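Local coordinates for uncharacterized hypothetical protein FTT_1539c (Francisella tularensis subsp. tularensis, PDB 4QVR) that is of unknown function and carries a DUF6844 domain, in a chain made with a signal sequence that suggests export from the cytoplasm, at residues 81-86 and 311-316; 124-129 and 262-267; 367-372 and 410-415. One frame throughout, in Å; residues are numbered along the deposited sequence.

Contact 1 (81-86 and 311-316); sequences SKPVAT and DMMGDY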
ATOM      1  N   SER A  81       1.810  -4.225  17.638  1.00 59.67           N
ATOM      2  CA  SER A  81       2.594  -4.586  16.454  1.00 60.18           C
ATOM      3  C   SER A  81       4.075  -4.823  16.813  1.00 61.83           C
ATOM      4  O   SER A  81       4.995  -4.119  16.337  1.00 55.09           O
ATOM      5  CB  SER A  81       2.465  -3.522  15.355  1.00 63.09           C
ATOM      6  OG  SER A  81       1.111  -3.358  14.940  1.00 68.79           O
ATOM      7  N   LYS A  82       4.296  -5.832  17.649  1.00 60.24           N
ATOM      8  CA  LYS A  82       5.646  -6.214  18.078  1.00 62.21           C
ATOM      9  C   LYS A  82       6.387  -6.939  16.932  1.00 59.67           C
ATOM     10  O   LYS A  82       5.755  -7.541  16.075  1.00 60.43           O
ATOM     11  CB  LYS A  82       5.561  -7.153  19.299  1.00 63.15           C
ATOM     12  CG  LYS A  82       4.943  -6.536  20.553  1.00 68.57           C
ATOM     13  CD  LYS A  82       4.752  -7.588  21.643  1.00 72.28           C
ATOM     14  CE  LYS A  82       4.083  -7.023  22.887  1.00 77.15           C
ATOM     15  NZ  LYS A  82       4.933  -6.005  23.567  1.00 82.24           N
ATOM     16  N   PRO A  83       7.720  -6.870  16.906  1.00 61.71           N
ATOM     17  CA  PRO A  83       8.419  -7.635  15.887  1.00 61.78           C
ATOM     18  C   PRO A  83       8.056  -9.106  16.030  1.00 62.37           C
ATOM     19  O   PRO A  83       8.064  -9.637  17.142  1.00 63.60           O
ATOM     20  CB  PRO A  83       9.892  -7.424  16.244  1.00 62.63           C
ATOM     21  CG  PRO A  83       9.915  -6.096  16.916  1.00 65.67           C
ATOM     22  CD  PRO A  83       8.653  -6.068  17.723  1.00 66.44           C
ATOM     23  N   VAL A  84       7.745  -9.765  14.929  1.00 61.60           N
ATOM     24  CA  VAL A  84       7.375 -11.165  15.004  1.00 66.15           C
ATOM     25  C   VAL A  84       8.505 -11.944  15.648  1.00 68.42           C
ATOM     26  O   VAL A  84       9.621 -11.948  15.139  1.00 67.80           O
ATOM     27  CB  VAL A  84       7.100 -11.764  13.614  1.00 66.97           C
ATOM     28  CG1 VAL A  84       6.791 -13.250  13.738  1.00 64.52           C
ATOM     29  CG2 VAL A  84       5.970 -11.012  12.907  1.00 64.95           C
ATOM     30  N   ALA A  85       8.211 -12.589  16.775  1.00 77.39           N
ATOM     31  CA  ALA A  85       9.199 -13.409  17.491  1.00 82.61           C
ATOM     32  C   ALA A  85       9.436 -14.720  16.743  1.00 84.43           C
ATOM     33  O   ALA A  85       8.517 -15.273  16.105  1.00 82.86           O
ATOM     34  CB  ALA A  85       8.738 -13.694  18.914  1.00 85.62           C
ATOM     35  N   THR A  86      10.668 -15.213  16.823  1.00 83.77           N
ATOM     36  CA  THR A  86      11.046 -16.445  16.147  1.00 84.21           C
ATOM     37  C   THR A  86      12.212 -17.112  16.843  1.00 86.78           C
ATOM     38  O   THR A  86      13.342 -16.620  16.790  1.00 86.16           O
ATOM     39  CB  THR A  86      11.409 -16.173  14.676  1.00 82.82           C
ATOM     40  OG1 THR A  86      10.240 -15.715  13.983  1.00 84.36           O
ATOM     41  CG2 THR A  86      11.912 -17.423  14.015  1.00 81.40           C
ATOM     42  N   ASP A 311       5.759  -2.174  20.801  1.00 51.94           N
ATOM     43  CA  ASP A 311       4.456  -2.419  20.206  1.00 52.99           C
ATOM     44  C   ASP A 311       4.266  -1.691  18.884  1.00 51.99           C
ATOM     45  O   ASP A 311       3.364  -2.033  18.136  1.00 51.83           O
ATOM     46  CB  ASP A 311       3.322  -2.017  21.172  1.00 56.99           C
ATOM     47  CG  ASP A 311       3.304  -2.855  22.462  1.00 62.37           C
ATOM     48  OD1 ASP A 311       3.620  -4.060  22.388  1.00 58.46           O
ATOM     49  OD2 ASP A 311       2.960  -2.298  23.545  1.00 68.79           O
HETATM   50  N   MSE A 312       5.104  -0.697  18.589  1.00 50.52           N
HETATM   51  CA  MSE A 312       4.951   0.085  17.366  1.00 48.62           C
HETATM   52  C   MSE A 312       5.907  -0.276  16.280  1.00 45.98           C
HETATM   53  O   MSE A 312       5.808   0.248  15.167  1.00 42.96           O
HETATM   54  CB  MSE A 312       5.304   1.531  17.643  1.00 52.53           C
HETATM   55  CG  MSE A 312       4.648   2.124  18.874  1.00 59.83           C
HETATM   56 SE   MSE A 312       2.846   2.763  18.472  1.00 64.67          SE
HETATM   57  CE  MSE A 312       3.077   3.666  16.742  1.00 62.42           C
HETATM   58  N   MSE A 313       6.858  -1.152  16.580  1.00 44.10           N
HETATM   59  CA  MSE A 313       7.909  -1.472  15.632  1.00 42.93           C
HETATM   60  C   MSE A 313       7.461  -2.040  14.315  1.00 41.63           C
HETATM   61  O   MSE A 313       8.156  -1.871  13.292  1.00 36.61           O
HETATM   62  CB  MSE A 313       8.866  -2.472  16.257  1.00 46.95           C
HETATM   63  CG  MSE A 313       9.784  -1.804  17.265  1.00 53.78           C
HETATM   64 SE   MSE A 313      11.267  -0.813  16.382  1.00 60.88          SE
HETATM   65  CE  MSE A 313      12.372  -2.417  16.061  1.00 63.38           C
ATOM     66  N   GLY A 314       6.303  -2.697  14.319  1.00 39.78           N
ATOM     67  CA  GLY A 314       5.796  -3.375  13.126  1.00 39.30           C
ATOM     68  C   GLY A 314       4.859  -2.582  12.287  1.00 36.42           C
ATOM     69  O   GLY A 314       4.440  -3.050  11.242  1.00 37.66           O
ATOM     70  N   ASP A 315       4.552  -1.370  12.746  1.00 39.26           N
ATOM     71  CA  ASP A 315       3.667  -0.454  12.077  1.00 35.77           C
ATOM     72  C   ASP A 315       4.347   0.391  10.983  1.00 39.19           C
ATOM     73  O   ASP A 315       5.172   1.279  11.255  1.00 37.49           O
ATOM     74  CB  ASP A 315       3.052   0.486  13.089  1.00 38.87           C
ATOM     75  CG  ASP A 315       2.100  -0.225  14.068  1.00 43.47           C
ATOM     76  OD1 ASP A 315       1.461  -1.241  13.680  1.00 39.59           O
ATOM     77  OD2 ASP A 315       1.965   0.275  15.224  1.00 49.14           O
ATOM     78  N   TYR A 316       3.941   0.119   9.749  1.00 38.35           N
ATOM     79  CA  TYR A 316       4.408   0.805   8.564  1.00 36.48           C
ATOM     80  C   TYR A 316       3.201   1.274   7.718  1.00 35.95           C
ATOM     81  O   TYR A 316       2.080   0.710   7.820  1.00 34.34           O
ATOM     82  CB  TYR A 316       5.280  -0.152   7.757  1.00 36.37           C
ATOM     83  CG  TYR A 316       6.642  -0.338   8.353  1.00 38.39           C
ATOM     84  CD1 TYR A 316       6.851  -1.225   9.390  1.00 38.81           C
ATOM     85  CD2 TYR A 316       7.726   0.398   7.897  1.00 38.91           C
ATOM     86  CE1 TYR A 316       8.110  -1.380   9.953  1.00 39.32           C
ATOM     87  CE2 TYR A 316       8.985   0.245   8.463  1.00 39.61           C
ATOM     88  CZ  TYR A 316       9.156  -0.639   9.499  1.00 38.85           C
ATOM     89  OH  TYR A 316      10.393  -0.796  10.082  1.00 45.95           O
TER
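The carbonyl oxygen of Asp-311 is gripped twice: Ser-81 N lies 2.7 Å from Asp-311 O, and Lys-307 NZ adds a second hydrogen bond. The next link runs the other way, Gly-314 N donating to Ser-81 O at 2.8 Å, so the backbone of Ser-81 is held at both its N-H and its C=O. Neither bond is straight, each having an angle of 137° at the hydrogen. The serine side chain closes a third link. With OG beside its own backbone N (chi1 -60°), Ser-81 OG meets Asp-315 OD1 in a hydrogen bond modelled very short, at 2.5 Å, while Lys-255 NZ also bonds to OG and Lys-307 pairs with Asp-315 OD2. This buried carboxylate is thus probably balanced by nearby lysine charge. At the solvent edge, the Lys-82 chain runs alongside Asp-311, pointing the same way, and a bend at its last torsion (chi4 -65°) brings Lys-82 NZ to 2.6 Å from Asp-311 OD1. This salt bridge uses the syn side of the carboxylate, somewhat out of its plane, and the lysine charge may also ease the closeness of Asp-80 to Asp-311. Pro-83 CG rests 3.8 Å from Met-313 CB, a small apolar patch beside the polar links; Met-313, a selenomethionine here, continues onto Trp-430 and Tyr-432. The arrangement is that of an irregular loop laid against a type I beta turn, Met-312 to Asp-315, at the end of a short, weakly bonded helix, the turn offering the N-H of its third residue to the loop that passes it.

Contact 2 (124-129 and 262-267); sequences TASVNQ and DGNAAI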
ATOM      1  N   THR A 124      11.213  -7.572   1.021  0.50 38.84           N
ATOM      2  CA  THR A 124      12.451  -7.775   1.802  0.50 40.68           C
ATOM      3  C   THR A 124      13.610  -6.910   1.284  0.50 38.89           C
ATOM      4  O   THR A 124      13.699  -6.617   0.105  0.50 39.85           O
ATOM      5  CB  THR A 124      12.938  -9.239   1.772  0.50 44.36           C
ATOM      6  OG1 THR A 124      13.351  -9.595   0.440  0.50 45.64           O
ATOM      7  CG2 THR A 124      11.832 -10.171   2.240  0.50 46.19           C
ATOM      8  N   ALA A 125      14.520  -6.551   2.176  1.00 38.70           N
ATOM      9  CA  ALA A 125      15.658  -5.712   1.837  1.00 41.65           C
ATOM     10  C   ALA A 125      16.784  -6.169   2.689  1.00 41.71           C
ATOM     11  O   ALA A 125      16.537  -6.678   3.774  1.00 39.90           O
ATOM     12  CB  ALA A 125      15.363  -4.259   2.126  1.00 42.13           C
ATOM     13  N   SER A 126      18.023  -5.998   2.219  1.00 45.04           N
ATOM     14  CA  SER A 126      19.186  -6.428   3.010  1.00 46.89           C
ATOM     15  C   SER A 126      19.456  -5.372   4.027  1.00 47.96           C
ATOM     16  O   SER A 126      19.050  -4.223   3.838  1.00 47.83           O
ATOM     17  CB  SER A 126      20.426  -6.578   2.134  1.00 50.92           C
ATOM     18  OG  SER A 126      20.122  -7.356   0.995  1.00 51.95           O
ATOM     19  N   VAL A 127      20.095  -5.759   5.125  1.00 50.05           N
ATOM     20  CA  VAL A 127      20.537  -4.796   6.139  1.00 54.05           C
ATOM     21  C   VAL A 127      22.061  -4.867   6.121  1.00 57.05           C
ATOM     22  O   VAL A 127      22.614  -5.811   5.543  1.00 60.77           O
ATOM     23  CB  VAL A 127      20.032  -5.112   7.561  1.00 55.73           C
ATOM     24  CG1 VAL A 127      18.530  -5.060   7.620  1.00 52.97           C
ATOM     25  CG2 VAL A 127      20.554  -6.457   8.053  1.00 57.68           C
ATOM     26  N   ASN A 128      22.758  -3.887   6.707  1.00 59.85           N
ATOM     27  CA  ASN A 128      24.232  -3.966   6.736  1.00 66.00           C
ATOM     28  C   ASN A 128      24.711  -4.844   7.895  1.00 67.65           C
ATOM     29  O   ASN A 128      23.904  -5.303   8.713  1.00 62.00           O
ATOM     30  CB  ASN A 128      24.887  -2.577   6.766  1.00 70.00           C
ATOM     31  CG  ASN A 128      24.563  -1.793   8.013  1.00 71.01           C
ATOM     32  OD1 ASN A 128      24.159  -2.344   9.024  1.00 71.75           O
ATOM     33  ND2 ASN A 128      24.762  -0.488   7.946  1.00 75.59           N
ATOM     34  N   GLN A 129      26.020  -5.061   7.941  1.00 75.69           N
ATOM     35  CA  GLN A 129      26.699  -5.887   8.952  1.00 82.84           C
ATOM     36  C   GLN A 129      26.301  -5.601  10.397  1.00 80.22           C
ATOM     37  O   GLN A 129      26.016  -6.514  11.170  1.00 76.41           O
ATOM     38  CB  GLN A 129      28.220  -5.656   8.854  1.00 93.56           C
ATOM     39  CG  GLN A 129      28.842  -5.907   7.486  1.00101.40           C
ATOM     40  CD  GLN A 129      28.683  -7.342   7.006  1.00110.11           C
ATOM     41  OE1 GLN A 129      28.125  -8.196   7.708  1.00108.79           O
ATOM     42  NE2 GLN A 129      29.187  -7.619   5.800  1.00114.77           N
ATOM     43  N   ASP A 262      18.199 -13.847   8.489  1.00 63.01           N
ATOM     44  CA  ASP A 262      19.239 -14.057   7.512  1.00 67.47           C
ATOM     45  C   ASP A 262      19.768 -12.784   6.890  1.00 65.13           C
ATOM     46  O   ASP A 262      19.862 -12.673   5.673  1.00 70.24           O
ATOM     47  CB  ASP A 262      18.686 -14.991   6.430  1.00 73.22           C
ATOM     48  CG  ASP A 262      18.270 -16.349   6.998  1.00 80.87           C
ATOM     49  OD1 ASP A 262      19.140 -17.024   7.623  1.00 87.34           O
ATOM     50  OD2 ASP A 262      17.087 -16.738   6.815  1.00 80.28           O
ATOM     51  N   GLY A 263      20.108 -11.814   7.720  1.00 61.59           N
ATOM     52  CA  GLY A 263      20.638 -10.552   7.209  1.00 59.08           C
ATOM     53  C   GLY A 263      19.640  -9.658   6.473  1.00 54.95           C
ATOM     54  O   GLY A 263      20.052  -8.691   5.842  1.00 54.55           O
ATOM     55  N   ASN A 264      18.346  -9.967   6.548  1.00 51.80           N
ATOM     56  CA  ASN A 264      17.308  -9.138   5.908  1.00 50.91           C
ATOM     57  C   ASN A 264      16.257  -8.652   6.832  1.00 48.13           C
ATOM     58  O   ASN A 264      16.074  -9.179   7.941  1.00 48.88           O
ATOM     59  CB  ASN A 264      16.552  -9.945   4.850  1.00 53.99           C
ATOM     60  CG  ASN A 264      17.419 -10.312   3.675  1.00 61.01           C
ATOM     61  OD1 ASN A 264      18.099  -9.455   3.091  1.00 58.03           O
ATOM     62  ND2 ASN A 264      17.397 -11.582   3.310  1.00 62.28           N
ATOM     63  N   ALA A 265      15.534  -7.645   6.354  1.00 46.35           N
ATOM     64  CA  ALA A 265      14.373  -7.148   7.038  1.00 44.33           C
ATOM     65  C   ALA A 265      13.256  -7.483   6.066  1.00 41.85           C
ATOM     66  O   ALA A 265      13.366  -7.202   4.888  1.00 43.24           O
ATOM     67  CB  ALA A 265      14.451  -5.656   7.269  1.00 45.46           C
ATOM     68  N   ALA A 266      12.200  -8.103   6.554  1.00 37.14           N
ATOM     69  CA  ALA A 266      11.084  -8.493   5.727  1.00 36.84           C
ATOM     70  C   ALA A 266       9.803  -7.901   6.336  1.00 35.01           C
ATOM     71  O   ALA A 266       9.590  -7.939   7.580  1.00 33.37           O
ATOM     72  CB  ALA A 266      10.987 -10.007   5.673  1.00 40.36           C
ATOM     73  N   ILE A 267       8.982  -7.323   5.481  1.00 31.57           N
ATOM     74  CA  ILE A 267       7.721  -6.729   5.916  1.00 31.29           C
ATOM     75  C   ILE A 267       6.540  -7.405   5.204  1.00 31.40           C
ATOM     76  O   ILE A 267       6.586  -7.632   4.001  1.00 31.68           O
ATOM     77  CB  ILE A 267       7.654  -5.224   5.513  1.00 32.52           C
ATOM     78  CG1 ILE A 267       8.686  -4.357   6.240  1.00 33.93           C
ATOM     79  CG2 ILE A 267       6.285  -4.640   5.759  1.00 32.98           C
ATOM     80  CD1 ILE A 267       8.398  -4.084   7.692  1.00 37.38           C
TER
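Ala-125 and Ala-265 form the hydrogen-bonded pair of this antiparallel ladder. Ala-265 N gives a nearly straight bond to Ala-125 O at 2.9 Å, and Ala-125 N returns one to Ala-265 O at 3.0 Å. One step beyond the regular strand, Val-127 N reaches Gly-263 O, also at 3.0 Å. A weaker CA-H...O contact joins Thr-124 CA to Ala-265 O at 3.3 Å, as is usual where the flanking pair is non-hydrogen-bonded. The strands 117-126 and 264-273 are two of the three in an antiparallel sheet with 264-273 in the middle; positive phi at both Asp-262 and Gly-263, as in a type I' turn, takes the chain tightly back from strand 251-261 into it. Apolar contacts divide between the two faces. On the face of Ala-125 and Ala-265, turned to helix 134-159, Val-127 CG1 stands beside its own backbone N (chi1 -62°) and lies 4.1 Å from Ala-265 CB, while the other branch, CG2, presses on Gly-263 O at 3.2 Å. The opposite face bears Ala-266, packed on Ala-94 and Leu-98 of helix 94-108; there Thr-124 CG2 approaches Ala-266 CB to 3.5 Å in one of two conformers of the threonine, so this contact may not always be made. Beyond the ladder, Ser-126 O accepts a hydrogen bond from Ser-137, and Thr-124 O one from Lys-144.

Contact 3 (367-372 and 410-415); sequences LIAGQM and STYYKT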
ATOM      1  N   LEU A 367       0.434   7.728  -0.802  1.00 45.75           N
ATOM      2  CA  LEU A 367      -1.003   7.535  -0.679  1.00 44.92           C
ATOM      3  C   LEU A 367      -1.743   8.454  -1.641  1.00 48.08           C
ATOM      4  O   LEU A 367      -2.617   8.052  -2.378  1.00 46.86           O
ATOM      5  CB  LEU A 367      -1.443   7.894   0.742  1.00 43.51           C
ATOM      6  CG  LEU A 367      -2.948   7.900   0.992  1.00 42.30           C
ATOM      7  CD1 LEU A 367      -3.484   6.493   0.740  1.00 41.21           C
ATOM      8  CD2 LEU A 367      -3.231   8.384   2.409  1.00 42.22           C
ATOM      9  N   ILE A 368      -1.370   9.706  -1.601  1.00 50.43           N
ATOM     10  CA  ILE A 368      -2.009  10.722  -2.421  1.00 55.43           C
ATOM     11  C   ILE A 368      -1.777  10.465  -3.906  1.00 55.68           C
ATOM     12  O   ILE A 368      -2.710  10.566  -4.700  1.00 57.13           O
ATOM     13  CB  ILE A 368      -1.544  12.102  -1.955  1.00 58.30           C
ATOM     14  CG1 ILE A 368      -2.078  12.329  -0.536  1.00 56.41           C
ATOM     15  CG2 ILE A 368      -2.048  13.198  -2.889  1.00 64.71           C
ATOM     16  CD1 ILE A 368      -1.463  13.502   0.177  1.00 62.00           C
ATOM     17  N   ALA A 369      -0.559  10.060  -4.264  1.00 52.28           N
ATOM     18  CA  ALA A 369      -0.241   9.731  -5.648  1.00 51.73           C
ATOM     19  C   ALA A 369      -1.111   8.589  -6.142  1.00 53.06           C
ATOM     20  O   ALA A 369      -1.529   8.575  -7.308  1.00 55.93           O
ATOM     21  CB  ALA A 369       1.221   9.345  -5.784  1.00 51.25           C
ATOM     22  N   GLY A 370      -1.392   7.632  -5.255  1.00 50.68           N
ATOM     23  CA  GLY A 370      -2.206   6.451  -5.617  1.00 49.58           C
ATOM     24  C   GLY A 370      -3.659   6.755  -5.944  1.00 49.66           C
ATOM     25  O   GLY A 370      -4.349   5.948  -6.547  1.00 49.04           O
ATOM     26  N   GLN A 371      -4.115   7.925  -5.529  1.00 55.40           N
ATOM     27  CA  GLN A 371      -5.474   8.385  -5.761  1.00 58.10           C
ATOM     28  C   GLN A 371      -5.424   9.244  -6.991  1.00 59.71           C
ATOM     29  O   GLN A 371      -5.677  10.436  -6.937  1.00 64.22           O
ATOM     30  CB  GLN A 371      -5.939   9.177  -4.535  1.00 59.02           C
ATOM     31  CG  GLN A 371      -5.811   8.342  -3.258  1.00 62.17           C
ATOM     32  CD  GLN A 371      -6.265   9.067  -2.009  1.00 67.83           C
ATOM     33  OE1 GLN A 371      -6.523  10.260  -2.027  1.00 64.33           O
ATOM     34  NE2 GLN A 371      -6.357   8.334  -0.909  1.00 73.49           N
HETATM   35  N   MSE A 372      -5.074   8.617  -8.103  1.00 60.98           N
HETATM   36  CA  MSE A 372      -4.899   9.315  -9.381  1.00 67.50           C
HETATM   37  C   MSE A 372      -6.153   9.602 -10.150  1.00 68.91           C
HETATM   38  O   MSE A 372      -7.184   8.946  -9.966  1.00 64.16           O
HETATM   39  CB  MSE A 372      -4.054   8.427 -10.283  1.00 67.00           C
HETATM   40  CG  MSE A 372      -4.805   7.170 -10.713  1.00 65.90           C
HETATM   41 SE   MSE A 372      -3.480   5.941 -11.477  1.00 69.76          SE
HETATM   42  CE  MSE A 372      -2.783   5.159  -9.809  1.00 65.33           C
ATOM     43  N   SER A 410       5.604   1.284  -9.796  1.00 59.63           N
ATOM     44  CA  SER A 410       6.799   1.759  -9.120  1.00 64.05           C
ATOM     45  C   SER A 410       7.395   2.969  -9.870  1.00 66.13           C
ATOM     46  O   SER A 410       7.894   3.924  -9.261  1.00 63.04           O
ATOM     47  CB  SER A 410       7.835   0.645  -9.061  1.00 65.24           C
ATOM     48  OG  SER A 410       9.042   1.143  -8.531  1.00 70.32           O
ATOM     49  N   THR A 411       7.324   2.923 -11.192  1.00 67.26           N
ATOM     50  CA  THR A 411       7.847   4.003 -12.013  1.00 78.12           C
ATOM     51  C   THR A 411       7.030   5.260 -11.740  1.00 79.36           C
ATOM     52  O   THR A 411       7.590   6.322 -11.464  1.00 79.44           O
ATOM     53  CB  THR A 411       7.794   3.634 -13.518  1.00 80.82           C
ATOM     54  OG1 THR A 411       8.642   2.503 -13.761  1.00 82.29           O
ATOM     55  CG2 THR A 411       8.246   4.788 -14.391  1.00 84.97           C
ATOM     56  N   TYR A 412       5.704   5.110 -11.791  1.00 76.59           N
ATOM     57  CA  TYR A 412       4.767   6.210 -11.571  1.00 71.73           C
ATOM     58  C   TYR A 412       4.951   6.879 -10.226  1.00 70.75           C
ATOM     59  O   TYR A 412       4.851   8.093 -10.141  1.00 74.00           O
ATOM     60  CB  TYR A 412       3.331   5.717 -11.708  1.00 70.56           C
ATOM     61  CG  TYR A 412       2.266   6.696 -11.264  1.00 68.82           C
ATOM     62  CD1 TYR A 412       1.830   7.724 -12.106  1.00 72.29           C
ATOM     63  CD2 TYR A 412       1.667   6.575 -10.007  1.00 64.64           C
ATOM     64  CE1 TYR A 412       0.843   8.616 -11.699  1.00 72.02           C
ATOM     65  CE2 TYR A 412       0.680   7.451  -9.590  1.00 63.14           C
ATOM     66  CZ  TYR A 412       0.264   8.467 -10.433  1.00 70.62           C
ATOM     67  OH  TYR A 412      -0.717   9.348 -10.011  1.00 72.14           O
ATOM     68  N   TYR A 413       5.211   6.114  -9.173  1.00 64.60           N
ATOM     69  CA  TYR A 413       5.399   6.744  -7.879  1.00 67.74           C
ATOM     70  C   TYR A 413       6.703   7.539  -7.842  1.00 76.95           C
ATOM     71  O   TYR A 413       6.728   8.657  -7.335  1.00 80.06           O
ATOM     72  CB  TYR A 413       5.336   5.749  -6.710  1.00 66.98           C
ATOM     73  CG  TYR A 413       3.961   5.162  -6.438  1.00 62.03           C
ATOM     74  CD1 TYR A 413       2.866   5.983  -6.202  1.00 60.23           C
ATOM     75  CD2 TYR A 413       3.777   3.783  -6.339  1.00 58.35           C
ATOM     76  CE1 TYR A 413       1.609   5.441  -5.942  1.00 57.25           C
ATOM     77  CE2 TYR A 413       2.533   3.233  -6.062  1.00 52.48           C
ATOM     78  CZ  TYR A 413       1.450   4.067  -5.867  1.00 52.78           C
ATOM     79  OH  TYR A 413       0.209   3.528  -5.605  1.00 49.62           O
ATOM     80  N   LYS A 414       7.778   6.982  -8.397  1.00 84.51           N
ATOM     81  CA  LYS A 414       9.067   7.683  -8.398  1.00 88.74           C
ATOM     82  C   LYS A 414       9.016   8.975  -9.199  1.00 89.63           C
ATOM     83  O   LYS A 414       9.614   9.948  -8.793  1.00 90.10           O
ATOM     84  CB  LYS A 414      10.210   6.780  -8.895  1.00 94.60           C
ATOM     85  CG  LYS A 414      10.537   5.625  -7.941  1.00 95.98           C
ATOM     86  CD  LYS A 414      11.653   4.710  -8.445  1.00 99.27           C
ATOM     87  CE  LYS A 414      13.000   5.415  -8.499  1.00106.26           C
ATOM     88  NZ  LYS A 414      14.083   4.533  -9.010  1.00108.72           N
ATOM     89  N   THR A 415       8.277   8.998 -10.308  1.00 91.49           N
ATOM     90  CA  THR A 415       8.194  10.208 -11.146  1.00 94.04           C
ATOM     91  C   THR A 415       7.115  11.228 -10.767  1.00 94.28           C
ATOM     92  O   THR A 415       7.293  12.404 -11.039  1.00102.62           O
ATOM     93  CB  THR A 415       8.018   9.885 -12.659  1.00 97.16           C
ATOM     94  OG1 THR A 415       6.758   9.249 -12.891  1.00 92.71           O
ATOM     95  CG2 THR A 415       9.147   8.999 -13.169  1.00 99.83           C
TER
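Ala-369 is the small bump of this contact, its methyl directed at helix 402-415, where it sits between the ends of two successive tyrosine rings, closer to the Tyr-413 edge. Ala-369 CB lies 3.8 Å from Tyr-413 CD1, near the plane of that ring, against 4.3 Å to Tyr-412 CE2. The Tyr-413 edge then slides along the helix 349-370 backbone as far as Gly-370, whose bare CA lies 3.8 Å from Tyr-413 OH, and the hydroxyl goes on to hydrogen bond with Gln-150 of helix 134-159. Tyr-412 reaches further past the methyl. Its ring is swung away from its own backbone N, CG being anti to it (chi1 170°), and the hydroxyl ends at the last turn of helix 349-370, where Tyr-412 OH donates to Ala-369 O at 2.9 Å, with the donor 21° from the carbonyl plane. Lys-416 NZ also bonds to this hydroxyl, which may make it a stronger donor to the carbonyl. The chain leaving that helix returns to the same ring. Met-372, a selenomethionine, sets its SE 5.1 Å from the centroid of the Tyr-412 ring, a Met-aromatic contact approached obliquely, 26° off the ring normal; Met-372 CB meets Tyr-412 OH at 3.5 Å. Two rings from one helix thus flank a methyl, one of them running on to a glycine, in the close packing of a helix end against a neighbouring helix, in which a tyrosine hydroxyl takes up a carbonyl of the final turn.

Overall arrangement
Contacts 1 and 2 are neighbours, their centres 15 Å apart, and they meet where Tyr-316 CE1 packs on Ile-267 CD1 at 3.5 Å, which sets the residues after the turn of contact 1 against the three-stranded sheet. Along the chain, contact 2 is nested within the loop that contact 1 closes. Contact 3 lies apart and follows both in sequence: its centre is about 27 Å from that of contact 1 and 25 Å from that of contact 2, with nearest atoms about 11 and 13 Å away. Helix 134-159 is touched by side chains of all three: Tyr-316 and Met-313, then Ala-125, Val-127 and Ile-267, and finally Tyr-413. The protein's function is unknown, so no site can be assigned to them.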